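Local structure of polymeric immunoglobulin receptor (Mus musculus, 4NOF) at residues A[25-29]-A[30-34]; A[55-58]-A[59-62]. The protein probably binds polymeric immunoglobulins for transport across epithelia, with the second Ig-like V-type domain of the receptor forming this structure. All coordinates share one frame; numbering follows the deposited sequence.

Contact 1: A[25-29]-A[30-34]; sequences CPFKR and ENAPS
The Phe27 ring meets the turn that follows it obliquely: its CE2 corner lies 3.7 Å from Ala32 CA and 4.1 Å from Ala32 CB, while CD2 approaches the Asn31 carbonyl carbon. The chi1 of 60° sets CG between the backbone N and the carbonyl carbon, which turns the ring to Ala32. Elsewhere around it the ring touches Met68, Phe76 and Ala95, so it is buried while Lys28 and Arg29 beside it are exposed. The second flat group, the Asn31 amide, is held at both ends. Its OD1 accepts the Ser34 hydroxyl at 3.2 Å, in the carbonyl plane and on a lone pair; its ND2 gives hydrogen bonds to Asp102 OD2 and Ser100 O, which satisfies this buried group and should fix its rotation. The stretch leaves strand 21-26 and enters the loop before strand 36-41, the B-C loop of a V-set domain, equivalent to CDR1 of an antibody variable domain. Here the chain makes a short 3-10 turn: Asn31 N donates to Lys28 O at 3.0 Å (N-H...O angle 156°), and Ala32 N to Arg29 O at 3.0 Å. A type I beta turn follows directly, closed by Ser34 N on Asn31 O. Ala32 CB rests 3.4 Å from Arg29 O, the same oxygen that its own N-H reaches. Asp102 OD2 takes the Lys28 N-H as well as Asn31 ND2, tying both ends of the 28-31 segment to one carboxylate oxygen.

Contact 2: A[55-58]-A[59-62]; sequences KVNP and SYIG
Asn57 OD1 is gripped twice: by the Ser59 N-H at 2.8 Å, in a nearly straight bond tilted 23° from the carbonyl plane, and by a water that donates to it at 2.7 Å. The same water lies 2.8 Å from Ser59 OG, so it bridges the amide and the hydroxyl. CG anti to the Asn57 backbone N (chi1 -177°) carries the amide forward beside the carbonyl carbon, where OD1 faces the Ser59 N-H. The result is an Asx turn with proline at its second position, an Asx-Pro turn. A main-chain bond from Tyr60 N to Asn57 O, 2.8 Å long, closes the residues into a tight bend. The bend sits in the loop between strands 46-51 and 64-67, where V-set domains often place a C'' strand; backbone hydrogen bonding of Asn57 with Val49 and the reach of its ND2 to Leu48 O tie it to strand 46-51. Asn57 CG lies at the edge of the Tyr60 ring and in its plane, 3.8 Å from CD1, with amide and ring planes 72° apart. Replacing Asn57 by an alanine removes the amide, and is likely to leave the Ser59 N-H and the bridging water without their acceptor and to break the side-chain tie to Leu48 O. Tyr60 is buried, and its OH finds a hydrogen-bonding partner in Tyr91 OH. Val56 and Ile61 cross at about a right angle, with Val56 CG1 3.8 Å from Ile61 CG1. The other methyl of Val56, CG2, leans on Tyr60 CB at 4.2 Å.

Contact 1 and contact 2 are two separate bends of one V-set domain, lying in series along the chain. Their centres are 23 Å apart and their nearest atoms about 12 Å, so they do not touch. What they share is strand 89-95, on which both bear through side chains; contact 1 is also bound to it covalently by the disulfide of Cys25 with Cys93, the bond that joins the two sheets. Residues 25-34 run from the end of strand 21-26 into the B-C loop, whereas 55-62 belong to the crossing from strand 46-51 to strand 64-67, which carries the chain from one sheet to the other.

Contact 1: A[25-29]-A[30-34]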
loop_
_atom_site.group_PDB
_atom_site.type_symbol
_atom_site.label_atom_id
_atom_site.label_comp_id
_atom_site.label_asym_id
_atom_site.label_seq_id
_atom_site.Cartn_x
_atom_site.Cartn_y
_atom_site.Cartn_z
ATOM N N CYS A 25 -1.086 -3.466 -6.060
ATOM C CA CYS A 25 -1.928 -4.276 -5.180
ATOM C C CYS A 25 -2.823 -5.188 -6.027
ATOM O O CYS A 25 -3.913 -4.775 -6.449
ATOM C CB CYS A 25 -2.810 -3.365 -4.326
ATOM S SG CYS A 25 -1.854 -2.326 -3.180
ATOM N N PRO A 26 -2.372 -6.420 -6.276
ATOM C CA PRO A 26 -3.191 -7.382 -7.021
ATOM C C PRO A 26 -4.347 -7.948 -6.226
ATOM O O PRO A 26 -4.276 -8.061 -5.013
ATOM C CB PRO A 26 -2.211 -8.527 -7.375
ATOM C CG PRO A 26 -0.925 -8.226 -6.695
ATOM C CD PRO A 26 -1.068 -6.974 -5.866
ATOM N N PHE A 27 -5.427 -8.302 -6.919
ATOM C CA PHE A 27 -6.542 -8.976 -6.293
ATOM C C PHE A 27 -7.277 -9.840 -7.323
ATOM O O PHE A 27 -6.990 -9.763 -8.521
ATOM C CB PHE A 27 -7.497 -7.980 -5.628
ATOM C CG PHE A 27 -8.103 -6.982 -6.565
ATOM C CD1 PHE A 27 -7.447 -5.782 -6.869
ATOM C CD2 PHE A 27 -9.302 -7.242 -7.189
ATOM C CE1 PHE A 27 -8.003 -4.865 -7.770
ATOM C CE2 PHE A 27 -9.878 -6.323 -8.064
ATOM C CZ PHE A 27 -9.234 -5.139 -8.366
ATOM N N LYS A 28 -8.264 -10.585 -6.831
ATOM C CA LYS A 28 -9.054 -11.506 -7.639
ATOM C C LYS A 28 -10.445 -10.983 -7.914
ATOM O O LYS A 28 -10.969 -10.116 -7.227
ATOM C CB LYS A 28 -9.177 -12.864 -6.936
ATOM C CG LYS A 28 -7.861 -13.480 -6.514
ATOM C CD LYS A 28 -7.014 -13.885 -7.693
ATOM C CE LYS A 28 -5.962 -14.897 -7.261
ATOM N NZ LYS A 28 -4.946 -15.038 -8.332
ATOM N N ARG A 29 -11.078 -11.563 -8.925
ATOM C CA ARG A 29 -12.418 -11.129 -9.343
ATOM C C ARG A 29 -13.452 -11.077 -8.213
ATOM O O ARG A 29 -14.226 -10.127 -8.130
ATOM C CB ARG A 29 -12.907 -12.018 -10.507
ATOM C CG ARG A 29 -14.083 -11.444 -11.277
ATOM C CD ARG A 29 -14.442 -12.318 -12.467
ATOM N NE ARG A 29 -15.071 -13.579 -12.058
ATOM C CZ ARG A 29 -14.452 -14.755 -11.931
ATOM N NH1 ARG A 29 -13.147 -14.884 -12.174
ATOM N NH2 ARG A 29 -15.153 -15.822 -11.554
ATOM N N GLU A 30 -13.411 -12.058 -7.304
ATOM C CA GLU A 30 -14.298 -12.125 -6.147
ATOM C C GLU A 30 -14.372 -10.795 -5.350
ATOM O O GLU A 30 -15.408 -10.455 -4.780
ATOM C CB GLU A 30 -13.842 -13.310 -5.241
ATOM C CG GLU A 30 -14.007 -13.132 -3.739
ATOM C CD GLU A 30 -13.582 -14.361 -2.936
ATOM O OE1 GLU A 30 -12.440 -14.841 -3.094
ATOM O OE2 GLU A 30 -14.396 -14.839 -2.125
ATOM N N ASN A 31 -13.276 -10.040 -5.341
ATOM C CA ASN A 31 -13.190 -8.806 -4.566
ATOM C C ASN A 31 -13.207 -7.514 -5.363
ATOM O O ASN A 31 -13.058 -6.429 -4.793
ATOM C CB ASN A 31 -11.943 -8.856 -3.667
ATOM C CG ASN A 31 -12.148 -9.782 -2.496
ATOM O OD1 ASN A 31 -13.067 -9.583 -1.711
ATOM N ND2 ASN A 31 -11.348 -10.812 -2.403
ATOM N N ALA A 32 -13.477 -7.622 -6.666
ATOM C CA ALA A 32 -13.566 -6.465 -7.555
ATOM C C ALA A 32 -14.556 -5.405 -7.077
ATOM O O ALA A 32 -14.236 -4.223 -7.138
ATOM C CB ALA A 32 -13.844 -6.897 -8.998
ATOM N N PRO A 33 -15.729 -5.799 -6.537
ATOM C CA PRO A 33 -16.643 -4.782 -6.007
ATOM C C PRO A 33 -16.325 -4.212 -4.601
ATOM O O PRO A 33 -16.971 -3.256 -4.201
ATOM C CB PRO A 33 -18.004 -5.520 -5.926
ATOM C CG PRO A 33 -17.794 -6.877 -6.478
ATOM C CD PRO A 33 -16.330 -7.146 -6.525
ATOM N N SER A 34 -15.342 -4.783 -3.900
ATOM C CA SER A 34 -15.091 -4.491 -2.507
ATOM C C SER A 34 -14.155 -3.285 -2.323
ATOM O O SER A 34 -13.527 -2.820 -3.254
ATOM C CB SER A 34 -14.428 -5.677 -1.809
ATOM O OG SER A 34 -14.905 -6.953 -2.220
#

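Contact 2: A[55-58]-A[59-62]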
loop_
_atom_site.group_PDB
_atom_site.type_symbol
_atom_site.label_atom_id
_atom_site.label_comp_id
_atom_site.label_asym_id
_atom_site.label_seq_id
_atom_site.Cartn_x
_atom_site.Cartn_y
_atom_site.Cartn_z
ATOM N N LYS A 55 -10.935 7.936 2.285
ATOM C CA LYS A 55 -10.330 8.204 3.600
ATOM C C LYS A 55 -8.826 8.104 3.475
ATOM O O LYS A 55 -8.312 7.200 2.782
ATOM C CB LYS A 55 -10.830 7.220 4.653
ATOM C CG LYS A 55 -12.283 7.387 4.960
ATOM C CD LYS A 55 -12.710 6.615 6.208
ATOM C CE LYS A 55 -14.208 6.712 6.350
ATOM N NZ LYS A 55 -14.939 5.966 5.270
ATOM N N VAL A 56 -8.117 9.011 4.133
ATOM C CA VAL A 56 -6.668 9.067 4.073
ATOM C C VAL A 56 -6.105 9.440 5.441
ATOM O O VAL A 56 -6.665 10.268 6.157
ATOM C CB VAL A 56 -6.177 10.014 2.956
ATOM C CG1 VAL A 56 -6.613 11.442 3.205
ATOM C CG2 VAL A 56 -4.666 9.977 2.792
ATOM N N ASN A 57 -5.001 8.814 5.782
ATOM C CA ASN A 57 -4.254 9.143 7.025
ATOM C C ASN A 57 -3.723 10.552 6.908
ATOM O O ASN A 57 -3.116 10.907 5.913
ATOM C CB ASN A 57 -3.115 8.119 7.082
ATOM C CG ASN A 57 -2.236 8.217 8.327
ATOM O OD1 ASN A 57 -1.884 9.298 8.789
ATOM N ND2 ASN A 57 -1.806 7.061 8.814
ATOM N N PRO A 58 -3.912 11.414 7.951
ATOM C CA PRO A 58 -3.361 12.774 7.889
ATOM C C PRO A 58 -1.880 12.881 7.567
ATOM O O PRO A 58 -1.450 13.890 6.974
ATOM C CB PRO A 58 -3.585 13.331 9.334
ATOM C CG PRO A 58 -4.536 12.441 9.986
ATOM C CD PRO A 58 -4.648 11.132 9.202
ATOM N N SER A 59 -1.097 11.858 7.904
ATOM C CA SER A 59 0.326 11.849 7.574
ATOM C C SER A 59 0.631 11.649 6.093
ATOM O O SER A 59 1.770 11.900 5.666
ATOM C CB SER A 59 1.070 10.802 8.398
ATOM O OG SER A 59 0.979 11.123 9.790
ATOM N N TYR A 60 -0.369 11.266 5.307
ATOM C CA TYR A 60 -0.204 11.001 3.883
ATOM C C TYR A 60 -1.075 11.871 2.986
ATOM O O TYR A 60 -0.984 11.798 1.782
ATOM C CB TYR A 60 -0.522 9.548 3.588
ATOM C CG TYR A 60 0.438 8.529 4.136
ATOM C CD1 TYR A 60 0.292 8.040 5.430
ATOM C CD2 TYR A 60 1.461 8.002 3.350
ATOM C CE1 TYR A 60 1.140 7.051 5.934
ATOM C CE2 TYR A 60 2.312 7.014 3.849
ATOM C CZ TYR A 60 2.159 6.548 5.142
ATOM O OH TYR A 60 2.978 5.548 5.678
ATOM N N ILE A 61 -1.926 12.724 3.554
ATOM C CA ILE A 61 -2.818 13.481 2.687
ATOM C C ILE A 61 -1.993 14.405 1.786
ATOM O O ILE A 61 -0.942 14.937 2.191
ATOM C CB ILE A 61 -3.906 14.256 3.461
ATOM C CG1 ILE A 61 -4.972 14.748 2.473
ATOM C CG2 ILE A 61 -3.266 15.337 4.288
ATOM C CD1 ILE A 61 -6.260 15.252 3.060
ATOM N N GLY A 62 -2.426 14.493 0.542
ATOM C CA GLY A 62 -1.694 15.243 -0.490
ATOM C C GLY A 62 -0.522 14.491 -1.111
ATOM O O GLY A 62 0.087 14.983 -2.064
HETATM O O HOH W 1 -1.372 10.550 11.118
#